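Local coordinates for protein CheQ (Campylobacter jejuni subsp. jejuni, PDB 6A51) that probably regulates transcription of cheVAW, the core chemotaxis operon of this bacterial pathogen, at residues Y27-E32 / K117-I122; T58-L63 / F85-A90; T95-S100 / I142-C147. All blocks are in the same frame, centred on the assembly; numbering follows the deposited sequence.

Three small sheets follow one another in this single chain, and the contacts join them. Contacts 1 and 2, with centres about 9 Å apart, both bring the mixed sheet of strands 15-18, 52-55, 62-64 and 27-29 against the antiparallel sheet of 85-87, 122-126 and 116-119. They touch directly, since strands 27-29 and 62-64 are neighbours. Contact 3 ties the end of helix 88-95, whose start belongs to contact 2, to the C-terminal sheet; its centre lies about 18 Å from that of contact 2 and 24 Å from that of contact 1. Along the sequence contact 2 falls between the two halves of contact 1, whereas contacts 1 and 3 interleave, knitting the three sheets together.

Contact 1 of 3, residues Y27-E32 / K117-I122; sequences YILNAE and KEICGI
The L29 and I119 side chains run antiparallel past one another where strand 27-29 gives way to helix 30-37. L29 stands at the N-cap position of that helix, and with its CG anti to the backbone N (chi1 -176°) the side chain extends toward the tip of a beta hairpin. Its CD2 branch does the touching: it lies 3.9 Å from I119 CG2 and 4.2 Å from I122 CG1, resting on the first and last residues of the turn. That turn, from I119 to I122, is of type I' and has C120 and G121 at its corners. It is closed in both directions by backbone bonds, I119 N to I122 O at 2.9 Å and I122 N to I119 O at 2.7 Å, so the two isoleucines are fixed as a pair. At the second residue of the helix, the short side chain of A31 faces C120, CB to CB at 4.4 Å, a loose approach at the more exposed side of the contact. E32 completes the contact with two different parts of its chain. Near the backbone its CB meets C120 SG at 3.7 Å; beyond CG the chain runs extended, carrying the carboxylate across the I119 side chain, whose CG2 is the methyl that OE1 meets. No hydrogen bond joins the carboxylate to 117-122; OE2 accepts from the backbone N of S80, a residue on which I119 also packs. Strand 62-64 lies beside strand 27-29 in the mixed sheet, and F62 and I60 pack against L29. From the other sheet, F124 of strand 122-126 touches both L29 and I119, so the hairpin tip and the strand-to-helix junction share it as a neighbour.

Contact 2 of 3, residues T58-L63 / F85-A90; sequences TRIIFL and FVLASA
A strand-to-helix junction centred on L87, where strand 85-87 passes into helix 88-95, packs against T58, I60 and F62, on the run of chain that leads into strand 62-64 and on the strand itself. L87 sits at the N-cap position of the helix and supplies most of the surface on its side through its two methyl branches. CD2 is the busier one. It comes within 3.5 Å of T58 OG1, 4.1 Å of I60 CD1 and 4.1 Å of F62 CE1, so three alternate residues meet a single methyl. Within the two segments CD1 meets only the aromatic ring, lying 3.6 Å from F62 CZ, near the ring plane; the leucine thus abuts the edge of the phenyl group and does not lie over a face. The CG of F62 is anti to its carbonyl carbon (chi1 -62°), which brings the ring from the strand to the junction. At the other end, T58 splits its side chain between two neighbours: OG1 faces the leucine, while CG2 approaches S89 OG at 3.8 Å, in the first turn of the helix. F62 is also lined by Y27 and L29 of strand 27-29, and L87 by Y55, I122 and F124, so that the leucine lies between strands of both sheets. No hydrogen bond crosses between the two segments, and each hydroxyl, of T58 and of S89, meets a carbon of its partner. The association therefore depends on apolar contact, purely so at I60, F62 and L87 and becoming mixed toward the more exposed S89, with no polar pair between the segments to set their register; their backbones are bonded to other strands.

Contact 3 of 3, residues T95-S100 / I142-C147; sequences TGLAPS and IYIEKC
With chi1 at 65°, T95 places OG1 between its backbone N and carbonyl carbon and sets CG2 beside I142 CG1 and I144 CD1; I144, with CG1 anti to its carbonyl carbon (chi1 -57°), runs CD1 alongside T95 in the same direction. T95 closes helix 88-95 in an ST turn: OG1 accepts from L97 N at 3.1 Å and is also hydrogen-bonded to F91 O one turn earlier, which fixes the hydroxyl's rotation. G96, with positive phi, then leads the chain out of the helix. Strand 142-146, at the edge of the C-terminal antiparallel sheet, docks onto this end. I144 N bonds T95 O at 3.0 Å, nearly straight (168°) and in the carbonyl plane, with a Y143 CA-H contact to the same oxygen. Beside the bond, I144 CD1 lies 3.9 Å from T95 CB, and I144 CG2 meets L97 CD1 at 4.1 Å. F91 and F130 add helical cover to I144, while M165 and V167 press on it from strand 165-169, to which C147 is disulfide-bonded through C166. One water molecule donates to both G96 O and I144 O, at 3.0 Å from each.

Contact 1 of 3, residues Y27-E32 / K117-I122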
ATOM      1  N   TYR A  27       5.166  -8.632   5.658  1.00 35.87           N
ATOM      2  CA  TYR A  27       5.581  -9.081   4.338  1.00 29.63           C
ATOM      3  C   TYR A  27       6.822  -8.335   3.879  1.00 35.23           C
ATOM      4  O   TYR A  27       7.082  -7.200   4.287  1.00 43.84           O
ATOM      5  CB  TYR A  27       4.483  -8.868   3.279  1.00 25.81           C
ATOM      6  CG  TYR A  27       3.271  -9.756   3.421  1.00 29.87           C
ATOM      7  CD1 TYR A  27       2.180  -9.363   4.181  1.00 33.91           C
ATOM      8  CD2 TYR A  27       3.205 -10.981   2.774  1.00 31.34           C
ATOM      9  CE1 TYR A  27       1.054 -10.167   4.296  1.00 31.89           C
ATOM     10  CE2 TYR A  27       2.087 -11.796   2.890  1.00 37.87           C
ATOM     11  CZ  TYR A  27       1.011 -11.383   3.646  1.00 34.64           C
ATOM     12  OH  TYR A  27      -0.101 -12.205   3.760  1.00 38.15           O
ATOM     13  N   ILE A  28       7.571  -8.976   2.983  1.00 30.22           N
ATOM     14  CA  ILE A  28       8.645  -8.317   2.253  1.00 35.81           C
ATOM     15  C   ILE A  28       8.376  -8.467   0.762  1.00 39.14           C
ATOM     16  O   ILE A  28       7.665  -9.370   0.312  1.00 37.51           O
ATOM     17  CB  ILE A  28      10.038  -8.876   2.599  1.00 43.87           C
ATOM     18  CG1 ILE A  28      10.123 -10.338   2.169  1.00 39.09           C
ATOM     19  CG2 ILE A  28      10.327  -8.731   4.089  1.00 43.09           C
ATOM     20  CD1 ILE A  28      11.314 -11.045   2.705  1.00 47.45           C
ATOM     21  N   LEU A  29       8.955  -7.559  -0.003  1.00 28.96           N
ATOM     22  CA  LEU A  29       8.773  -7.560  -1.440  1.00 31.04           C
ATOM     23  C   LEU A  29       9.705  -8.597  -2.070  1.00 47.16           C
ATOM     24  O   LEU A  29      10.907  -8.610  -1.795  1.00 47.70           O
ATOM     25  CB  LEU A  29       9.050  -6.161  -1.968  1.00 28.00           C
ATOM     26  CG  LEU A  29       8.856  -5.856  -3.438  1.00 37.73           C
ATOM     27  CD1 LEU A  29       7.390  -5.716  -3.751  1.00 29.02           C
ATOM     28  CD2 LEU A  29       9.590  -4.569  -3.754  1.00 44.10           C
ATOM     29  N   ASN A  30       9.150  -9.486  -2.896  1.00 43.19           N
ATOM     30  CA  ASN A  30       9.972 -10.541  -3.480  1.00 39.09           C
ATOM     31  C   ASN A  30      11.037  -9.961  -4.400  1.00 41.62           C
ATOM     32  O   ASN A  30      12.175 -10.444  -4.421  1.00 41.04           O
ATOM     33  CB  ASN A  30       9.098 -11.544  -4.239  1.00 43.38           C
ATOM     34  CG  ASN A  30       9.924 -12.620  -4.954  1.00 42.66           C
ATOM     35  OD1 ASN A  30      10.663 -13.385  -4.322  1.00 39.44           O
ATOM     36  ND2 ASN A  30       9.795 -12.683  -6.275  1.00 30.04           N
ATOM     37  N   ALA A  31      10.681  -8.917  -5.156  1.00 35.38           N
ATOM     38  CA  ALA A  31      11.619  -8.265  -6.066  1.00 35.36           C
ATOM     39  C   ALA A  31      12.896  -7.841  -5.357  1.00 41.94           C
ATOM     40  O   ALA A  31      13.985  -7.882  -5.943  1.00 59.94           O
ATOM     41  CB  ALA A  31      10.958  -7.048  -6.718  1.00 26.41           C
ATOM     42  N   GLU A  32      12.785  -7.431  -4.099  1.00 41.62           N
ATOM     43  CA  GLU A  32      13.954  -7.011  -3.338  1.00 45.43           C
ATOM     44  C   GLU A  32      14.611  -8.182  -2.619  1.00 42.38           C
ATOM     45  O   GLU A  32      15.842  -8.283  -2.604  1.00 56.46           O
ATOM     46  CB  GLU A  32      13.562  -5.908  -2.340  1.00 38.99           C
ATOM     47  CG  GLU A  32      14.643  -5.568  -1.323  1.00 62.44           C
ATOM     48  CD  GLU A  32      14.203  -4.563  -0.260  1.00 73.14           C
ATOM     49  OE1 GLU A  32      14.639  -3.393  -0.349  1.00 70.66           O
ATOM     50  OE2 GLU A  32      13.448  -4.942   0.670  1.00 58.77           O
ATOM     51  N   LYS A 117       7.200   6.184  -0.858  1.00 45.34           N
ATOM     52  CA  LYS A 117       8.420   5.402  -0.726  1.00 35.71           C
ATOM     53  C   LYS A 117       8.525   4.434  -1.892  1.00 40.37           C
ATOM     54  O   LYS A 117       7.504   3.903  -2.338  1.00 41.89           O
ATOM     55  CB  LYS A 117       8.392   4.677   0.611  1.00 34.33           C
ATOM     56  CG  LYS A 117       9.433   3.641   0.859  1.00 32.40           C
ATOM     57  CD  LYS A 117       9.083   2.974   2.192  1.00 29.54           C
ATOM     58  CE  LYS A 117      10.144   1.999   2.641  1.00 42.83           C
ATOM     59  NZ  LYS A 117       9.640   1.180   3.766  1.00 52.43           N
ATOM     60  N   GLU A 118       9.727   4.218  -2.418  1.00 42.75           N
ATOM     61  CA  GLU A 118       9.925   3.281  -3.518  1.00 40.54           C
ATOM     62  C   GLU A 118      10.913   2.198  -3.135  1.00 42.32           C
ATOM     63  O   GLU A 118      11.904   2.456  -2.453  1.00 52.32           O
ATOM     64  CB  GLU A 118      10.390   3.977  -4.790  1.00 29.49           C
ATOM     65  CG  GLU A 118       9.252   4.754  -5.428  1.00 53.72           C
ATOM     66  CD  GLU A 118       9.525   5.142  -6.865  1.00 79.27           C
ATOM     67  OE1 GLU A 118       8.899   6.116  -7.343  1.00 85.50           O
ATOM     68  OE2 GLU A 118      10.355   4.453  -7.496  1.00 73.78           O
ATOM     69  N   ILE A 119      10.605   0.971  -3.539  1.00 52.61           N
ATOM     70  CA  ILE A 119      11.526  -0.148  -3.416  1.00 48.79           C
ATOM     71  C   ILE A 119      11.551  -0.834  -4.768  1.00 48.85           C
ATOM     72  O   ILE A 119      10.492  -1.192  -5.301  1.00 46.53           O
ATOM     73  CB  ILE A 119      11.117  -1.126  -2.315  1.00 48.58           C
ATOM     74  CG1 ILE A 119      10.889  -0.358  -1.019  1.00 37.77           C
ATOM     75  CG2 ILE A 119      12.189  -2.189  -2.125  1.00 41.14           C
ATOM     76  CD1 ILE A 119      10.244  -1.187   0.051  1.00 54.36           C
ATOM     77  N   CYS A 120      12.748  -0.948  -5.350  1.00 47.50           N
ATOM     78  CA  CYS A 120      12.928  -1.562  -6.663  1.00 42.83           C
ATOM     79  C   CYS A 120      11.962  -0.960  -7.680  1.00 36.05           C
ATOM     80  O   CYS A 120      11.415  -1.652  -8.538  1.00 44.80           O
ATOM     81  CB  CYS A 120      12.778  -3.092  -6.588  1.00 29.77           C
ATOM     82  SG  CYS A 120      13.952  -3.931  -5.415  1.00 56.30           S
ATOM     83  N   GLY A 121      11.740   0.343  -7.586  1.00 39.22           N
ATOM     84  CA  GLY A 121      10.805   0.967  -8.506  1.00 39.26           C
ATOM     85  C   GLY A 121       9.338   0.690  -8.247  1.00 42.49           C
ATOM     86  O   GLY A 121       8.498   1.096  -9.053  1.00 46.57           O
ATOM     87  N   ILE A 122       8.992   0.014  -7.157  1.00 41.40           N
ATOM     88  CA  ILE A 122       7.596  -0.121  -6.754  1.00 51.72           C
ATOM     89  C   ILE A 122       7.267   0.998  -5.766  1.00 45.51           C
ATOM     90  O   ILE A 122       7.978   1.179  -4.768  1.00 39.88           O
ATOM     91  CB  ILE A 122       7.338  -1.506  -6.135  1.00 49.21           C
ATOM     92  CG1 ILE A 122       7.895  -2.611  -7.036  1.00 39.54           C
ATOM     93  CG2 ILE A 122       5.862  -1.723  -5.937  1.00 42.33           C
ATOM     94  CD1 ILE A 122       7.301  -2.594  -8.425  1.00 39.53           C
TER

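Contact 2 of 3, residues T58-L63 / F85-A90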
ATOM      1  N   THR A  58      -2.751  -6.194  -9.211  1.00 31.41           N
ATOM      2  CA  THR A  58      -1.376  -6.354  -9.664  1.00 37.21           C
ATOM      3  C   THR A  58      -0.849  -7.735  -9.322  1.00 38.82           C
ATOM      4  O   THR A  58      -1.375  -8.430  -8.452  1.00 60.39           O
ATOM      5  CB  THR A  58      -0.459  -5.319  -9.020  1.00 46.77           C
ATOM      6  OG1 THR A  58      -0.527  -5.471  -7.591  1.00 43.17           O
ATOM      7  CG2 THR A  58      -0.888  -3.907  -9.427  1.00 29.12           C
ATOM      8  N   ARG A  59       0.237  -8.112  -9.988  1.00 36.62           N
ATOM      9  CA  ARG A  59       0.872  -9.401  -9.759  1.00 42.14           C
ATOM     10  C   ARG A  59       2.198  -9.271  -9.021  1.00 44.50           C
ATOM     11  O   ARG A  59       2.982 -10.227  -8.989  1.00 49.05           O
ATOM     12  CB  ARG A  59       1.078 -10.126 -11.087  1.00 59.31           C
ATOM     13  CG  ARG A  59      -0.215 -10.539 -11.766  1.00 40.82           C
ATOM     14  CD  ARG A  59      -0.731 -11.814 -11.190  1.00 39.21           C
ATOM     15  NE  ARG A  59      -2.137 -12.061 -11.498  1.00 52.00           N
ATOM     16  CZ  ARG A  59      -2.776 -13.184 -11.180  1.00 47.22           C
ATOM     17  NH1 ARG A  59      -2.120 -14.161 -10.562  1.00 50.06           N
ATOM     18  NH2 ARG A  59      -4.061 -13.334 -11.479  1.00 44.88           N
ATOM     19  N   ILE A  60       2.470  -8.109  -8.429  1.00 41.95           N
ATOM     20  CA  ILE A  60       3.649  -7.963  -7.592  1.00 33.01           C
ATOM     21  C   ILE A  60       3.532  -8.902  -6.398  1.00 34.80           C
ATOM     22  O   ILE A  60       2.513  -8.927  -5.693  1.00 30.87           O
ATOM     23  CB  ILE A  60       3.807  -6.494  -7.171  1.00 33.32           C
ATOM     24  CG1 ILE A  60       4.312  -5.675  -8.356  1.00 31.76           C
ATOM     25  CG2 ILE A  60       4.739  -6.357  -5.975  1.00 28.05           C
ATOM     26  CD1 ILE A  60       3.572  -4.413  -8.525  1.00 23.26           C
ATOM     27  N   ILE A  61       4.582  -9.668  -6.156  1.00 30.13           N
ATOM     28  CA  ILE A  61       4.554 -10.744  -5.179  1.00 30.52           C
ATOM     29  C   ILE A  61       5.145 -10.250  -3.876  1.00 29.93           C
ATOM     30  O   ILE A  61       6.219  -9.647  -3.875  1.00 31.32           O
ATOM     31  CB  ILE A  61       5.318 -11.973  -5.691  1.00 34.77           C
ATOM     32  CG1 ILE A  61       4.647 -12.492  -6.958  1.00 33.49           C
ATOM     33  CG2 ILE A  61       5.349 -13.043  -4.622  1.00 41.17           C
ATOM     34  CD1 ILE A  61       3.178 -12.769  -6.764  1.00 29.64           C
ATOM     35  N   PHE A  62       4.452 -10.518  -2.768  1.00 23.97           N
ATOM     36  CA  PHE A  62       4.981 -10.292  -1.432  1.00 27.21           C
ATOM     37  C   PHE A  62       5.088 -11.630  -0.704  1.00 33.06           C
ATOM     38  O   PHE A  62       4.200 -12.480  -0.815  1.00 32.11           O
ATOM     39  CB  PHE A  62       4.090  -9.320  -0.645  1.00 24.86           C
ATOM     40  CG  PHE A  62       4.003  -7.949  -1.259  1.00 35.23           C
ATOM     41  CD1 PHE A  62       3.084  -7.681  -2.262  1.00 25.03           C
ATOM     42  CD2 PHE A  62       4.856  -6.936  -0.852  1.00 32.86           C
ATOM     43  CE1 PHE A  62       3.013  -6.431  -2.844  1.00 28.11           C
ATOM     44  CE2 PHE A  62       4.794  -5.676  -1.431  1.00 19.92           C
ATOM     45  CZ  PHE A  62       3.871  -5.424  -2.428  1.00 23.53           C
ATOM     46  N   LEU A  63       6.175 -11.812   0.040  1.00 29.59           N
ATOM     47  CA  LEU A  63       6.416 -13.030   0.800  1.00 23.15           C
ATOM     48  C   LEU A  63       6.141 -12.768   2.269  1.00 27.78           C
ATOM     49  O   LEU A  63       6.598 -11.765   2.823  1.00 39.65           O
ATOM     50  CB  LEU A  63       7.852 -13.518   0.618  1.00 27.74           C
ATOM     51  CG  LEU A  63       8.238 -13.744  -0.849  1.00 39.59           C
ATOM     52  CD1 LEU A  63       9.736 -13.977  -1.028  1.00 26.81           C
ATOM     53  CD2 LEU A  63       7.427 -14.893  -1.398  1.00 33.76           C
ATOM     54  N   PHE A  85       2.424   0.188   5.239  1.00 30.13           N
ATOM     55  CA  PHE A  85       2.403   0.533   3.829  1.00 32.58           C
ATOM     56  C   PHE A  85       1.461  -0.367   3.055  1.00 26.39           C
ATOM     57  O   PHE A  85       1.132  -1.483   3.468  1.00 28.81           O
ATOM     58  CB  PHE A  85       3.801   0.469   3.225  1.00 31.65           C
ATOM     59  CG  PHE A  85       4.639   1.666   3.556  1.00 37.33           C
ATOM     60  CD1 PHE A  85       5.344   1.720   4.758  1.00 34.65           C
ATOM     61  CD2 PHE A  85       4.694   2.760   2.688  1.00 32.80           C
ATOM     62  CE1 PHE A  85       6.118   2.830   5.078  1.00 32.58           C
ATOM     63  CE2 PHE A  85       5.470   3.883   3.000  1.00 41.29           C
ATOM     64  CZ  PHE A  85       6.187   3.913   4.199  1.00 30.74           C
ATOM     65  N   VAL A  86       1.003   0.164   1.924  1.00 20.43           N
ATOM     66  CA  VAL A  86       0.295  -0.596   0.907  1.00 24.79           C
ATOM     67  C   VAL A  86       0.859  -0.163  -0.438  1.00 25.99           C
ATOM     68  O   VAL A  86       1.470   0.901  -0.566  1.00 24.48           O
ATOM     69  CB  VAL A  86      -1.231  -0.368   0.945  1.00 27.19           C
ATOM     70  CG1 VAL A  86      -1.772  -0.550   2.346  1.00 24.45           C
ATOM     71  CG2 VAL A  86      -1.567   1.014   0.413  1.00 21.35           C
ATOM     72  N   LEU A  87       0.681  -1.012  -1.443  1.00 30.23           N
ATOM     73  CA  LEU A  87       1.040  -0.624  -2.799  1.00 28.57           C
ATOM     74  C   LEU A  87       0.288   0.645  -3.186  1.00 33.90           C
ATOM     75  O   LEU A  87      -0.895   0.805  -2.866  1.00 34.44           O
ATOM     76  CB  LEU A  87       0.695  -1.752  -3.762  1.00 28.35           C
ATOM     77  CG  LEU A  87       1.724  -2.224  -4.765  1.00 35.21           C
ATOM     78  CD1 LEU A  87       3.070  -2.307  -4.103  1.00 34.65           C
ATOM     79  CD2 LEU A  87       1.278  -3.585  -5.221  1.00 41.75           C
ATOM     80  N   ALA A  88       0.977   1.566  -3.864  1.00 33.23           N
ATOM     81  CA  ALA A  88       0.334   2.829  -4.231  1.00 26.42           C
ATOM     82  C   ALA A  88      -0.846   2.604  -5.165  1.00 30.49           C
ATOM     83  O   ALA A  88      -1.898   3.235  -5.001  1.00 35.19           O
ATOM     84  CB  ALA A  88       1.348   3.772  -4.870  1.00 27.79           C
ATOM     85  N   SER A  89      -0.685   1.722  -6.165  1.00 28.97           N
ATOM     86  CA  SER A  89      -1.803   1.353  -7.039  1.00 37.91           C
ATOM     87  C   SER A  89      -3.000   0.832  -6.245  1.00 26.16           C
ATOM     88  O   SER A  89      -4.154   1.099  -6.603  1.00 23.97           O
ATOM     89  CB  SER A  89      -1.359   0.290  -8.039  1.00 27.61           C
ATOM     90  OG  SER A  89      -0.718  -0.778  -7.349  1.00 39.51           O
ATOM     91  N   ALA A  90      -2.748   0.069  -5.178  1.00 21.39           N
ATOM     92  CA  ALA A  90      -3.840  -0.417  -4.340  1.00 22.56           C
ATOM     93  C   ALA A  90      -4.492   0.727  -3.581  1.00 31.84           C
ATOM     94  O   ALA A  90      -5.723   0.776  -3.452  1.00 38.65           O
ATOM     95  CB  ALA A  90      -3.337  -1.481  -3.360  1.00 21.15           C
TER

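Contact 3 of 3, residues T95-S100 / I142-C147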
ATOM      1  N   THR A  95      -9.110   3.929  -2.648  1.00 20.81           N
ATOM      2  CA  THR A  95      -9.678   5.229  -2.336  1.00 26.17           C
ATOM      3  C   THR A  95     -10.358   5.881  -3.521  1.00 33.39           C
ATOM      4  O   THR A  95     -10.999   6.919  -3.345  1.00 27.80           O
ATOM      5  CB  THR A  95      -8.604   6.206  -1.836  1.00 22.08           C
ATOM      6  OG1 THR A  95      -7.673   6.465  -2.897  1.00 25.91           O
ATOM      7  CG2 THR A  95      -7.868   5.663  -0.637  1.00 15.81           C
ATOM      8  N   GLY A  96     -10.194   5.341  -4.724  1.00 31.30           N
ATOM      9  CA  GLY A  96     -10.659   6.058  -5.890  1.00 26.14           C
ATOM     10  C   GLY A  96      -9.838   7.266  -6.275  1.00 29.38           C
ATOM     11  O   GLY A  96     -10.222   7.994  -7.190  1.00 48.87           O
ATOM     12  N   LEU A  97      -8.730   7.529  -5.594  1.00 41.01           N
ATOM     13  CA  LEU A  97      -7.874   8.642  -5.980  1.00 41.52           C
ATOM     14  C   LEU A  97      -7.234   8.352  -7.331  1.00 38.98           C
ATOM     15  O   LEU A  97      -6.864   7.212  -7.619  1.00 52.34           O
ATOM     16  CB  LEU A  97      -6.801   8.858  -4.913  1.00 29.94           C
ATOM     17  CG  LEU A  97      -5.775   9.964  -5.114  1.00 33.00           C
ATOM     18  CD1 LEU A  97      -6.426  11.301  -4.832  1.00 29.24           C
ATOM     19  CD2 LEU A  97      -4.589   9.740  -4.198  1.00 30.82           C
ATOM     20  N   ALA A  98      -7.103   9.383  -8.164  1.00 47.94           N
ATOM     21  CA  ALA A  98      -6.489   9.204  -9.486  1.00 31.35           C
ATOM     22  C   ALA A  98      -4.981   9.034  -9.349  1.00 33.50           C
ATOM     23  O   ALA A  98      -4.338   9.825  -8.649  1.00 43.18           O
ATOM     24  CB  ALA A  98      -6.792  10.397 -10.372  1.00 25.31           C
ATOM     25  N   PRO A  99      -4.381   8.034 -10.000  1.00 36.49           N
ATOM     26  CA  PRO A  99      -2.941   7.766  -9.779  1.00 37.26           C
ATOM     27  C   PRO A  99      -2.033   8.947 -10.074  1.00 31.03           C
ATOM     28  O   PRO A  99      -0.906   8.991  -9.548  1.00 45.29           O
ATOM     29  CB  PRO A  99      -2.649   6.585 -10.719  1.00 23.38           C
ATOM     30  CG  PRO A  99      -3.969   5.880 -10.845  1.00 28.35           C
ATOM     31  CD  PRO A  99      -5.040   6.966 -10.775  1.00 29.58           C
ATOM     32  N   SER A 100      -2.483   9.902 -10.891  1.00 31.94           N
ATOM     33  CA  SER A 100      -1.698  11.109 -11.157  1.00 40.38           C
ATOM     34  C   SER A 100      -1.308  11.835  -9.875  1.00 46.66           C
ATOM     35  O   SER A 100      -0.193  12.360  -9.767  1.00 51.09           O
ATOM     36  CB  SER A 100      -2.472  12.058 -12.076  1.00 35.08           C
ATOM     37  OG  SER A 100      -3.804  12.249 -11.637  1.00 48.31           O
ATOM     38  N   ILE A 142     -12.373   4.085   3.207  1.00 37.15           N
ATOM     39  CA  ILE A 142     -12.378   5.512   2.912  1.00 34.78           C
ATOM     40  C   ILE A 142     -12.394   5.699   1.404  1.00 27.59           C
ATOM     41  O   ILE A 142     -11.883   4.871   0.651  1.00 32.62           O
ATOM     42  CB  ILE A 142     -11.163   6.224   3.550  1.00 21.78           C
ATOM     43  CG1 ILE A 142      -9.862   5.653   2.995  1.00 32.26           C
ATOM     44  CG2 ILE A 142     -11.167   6.025   5.062  1.00 20.77           C
ATOM     45  CD1 ILE A 142      -8.610   6.299   3.554  1.00 23.20           C
ATOM     46  N   TYR A 143     -12.999   6.790   0.953  1.00 27.87           N
ATOM     47  CA  TYR A 143     -12.823   7.270  -0.406  1.00 22.35           C
ATOM     48  C   TYR A 143     -12.369   8.720  -0.365  1.00 35.90           C
ATOM     49  O   TYR A 143     -12.638   9.446   0.599  1.00 26.26           O
ATOM     50  CB  TYR A 143     -14.100   7.170  -1.244  1.00 22.02           C
ATOM     51  CG  TYR A 143     -15.283   8.018  -0.781  1.00 22.56           C
ATOM     52  CD1 TYR A 143     -16.213   7.511   0.124  1.00 16.25           C
ATOM     53  CD2 TYR A 143     -15.491   9.298  -1.279  1.00 25.25           C
ATOM     54  CE1 TYR A 143     -17.307   8.252   0.524  1.00 31.81           C
ATOM     55  CE2 TYR A 143     -16.586  10.055  -0.878  1.00 29.69           C
ATOM     56  CZ  TYR A 143     -17.483   9.528   0.024  1.00 38.07           C
ATOM     57  OH  TYR A 143     -18.569  10.264   0.422  1.00 48.55           O
ATOM     58  N   ILE A 144     -11.676   9.125  -1.431  1.00 26.30           N
ATOM     59  CA  ILE A 144     -11.148  10.472  -1.593  1.00 33.71           C
ATOM     60  C   ILE A 144     -11.744  11.034  -2.869  1.00 33.70           C
ATOM     61  O   ILE A 144     -11.697  10.390  -3.918  1.00 32.56           O
ATOM     62  CB  ILE A 144      -9.609  10.494  -1.664  1.00 31.23           C
ATOM     63  CG1 ILE A 144      -8.993   9.850  -0.430  1.00 30.86           C
ATOM     64  CG2 ILE A 144      -9.093  11.929  -1.799  1.00 18.08           C
ATOM     65  CD1 ILE A 144      -7.484   9.662  -0.536  1.00 21.14           C
ATOM     66  N   GLU A 145     -12.260  12.249  -2.793  1.00 33.46           N
ATOM     67  CA  GLU A 145     -13.071  12.746  -3.883  1.00 39.97           C
ATOM     68  C   GLU A 145     -13.032  14.260  -3.839  1.00 39.38           C
ATOM     69  O   GLU A 145     -12.931  14.850  -2.765  1.00 37.74           O
ATOM     70  CB  GLU A 145     -14.507  12.250  -3.738  1.00 31.87           C
ATOM     71  CG  GLU A 145     -15.230  11.903  -4.982  1.00 43.43           C
ATOM     72  CD  GLU A 145     -16.633  11.418  -4.657  1.00 56.84           C
ATOM     73  OE1 GLU A 145     -17.370  12.189  -3.991  1.00 55.85           O
ATOM     74  OE2 GLU A 145     -16.985  10.268  -5.035  1.00 45.88           O
ATOM     75  N   LYS A 146     -13.114  14.879  -5.010  1.00 31.48           N
ATOM     76  CA  LYS A 146     -13.397  16.300  -5.067  1.00 26.95           C
ATOM     77  C   LYS A 146     -14.703  16.573  -4.337  1.00 31.90           C
ATOM     78  O   LYS A 146     -15.722  15.934  -4.605  1.00 42.54           O
ATOM     79  CB  LYS A 146     -13.486  16.767  -6.522  1.00 32.07           C
ATOM     80  CG  LYS A 146     -12.184  16.651  -7.308  1.00 33.18           C
ATOM     81  CD  LYS A 146     -11.297  17.859  -7.023  1.00 44.01           C
ATOM     82  CE  LYS A 146      -9.995  17.815  -7.813  1.00 40.92           C
ATOM     83  NZ  LYS A 146      -9.057  18.913  -7.431  1.00 61.74           N
ATOM     84  N   CYS A 147     -14.658  17.509  -3.390  1.00 35.57           N
ATOM     85  CA  CYS A 147     -15.864  17.889  -2.660  1.00 42.75           C
ATOM     86  C   CYS A 147     -16.972  18.315  -3.610  1.00 30.10           C
ATOM     87  O   CYS A 147     -18.155  18.046  -3.363  1.00 34.11           O
ATOM     88  CB  CYS A 147     -15.523  19.007  -1.672  1.00 40.33           C
ATOM     89  SG  CYS A 147     -14.077  18.623  -0.593  1.00 74.55           S
TER
HETATM   90  O   HOH W   1     -11.167  10.860  -6.816  1.00 40.36           O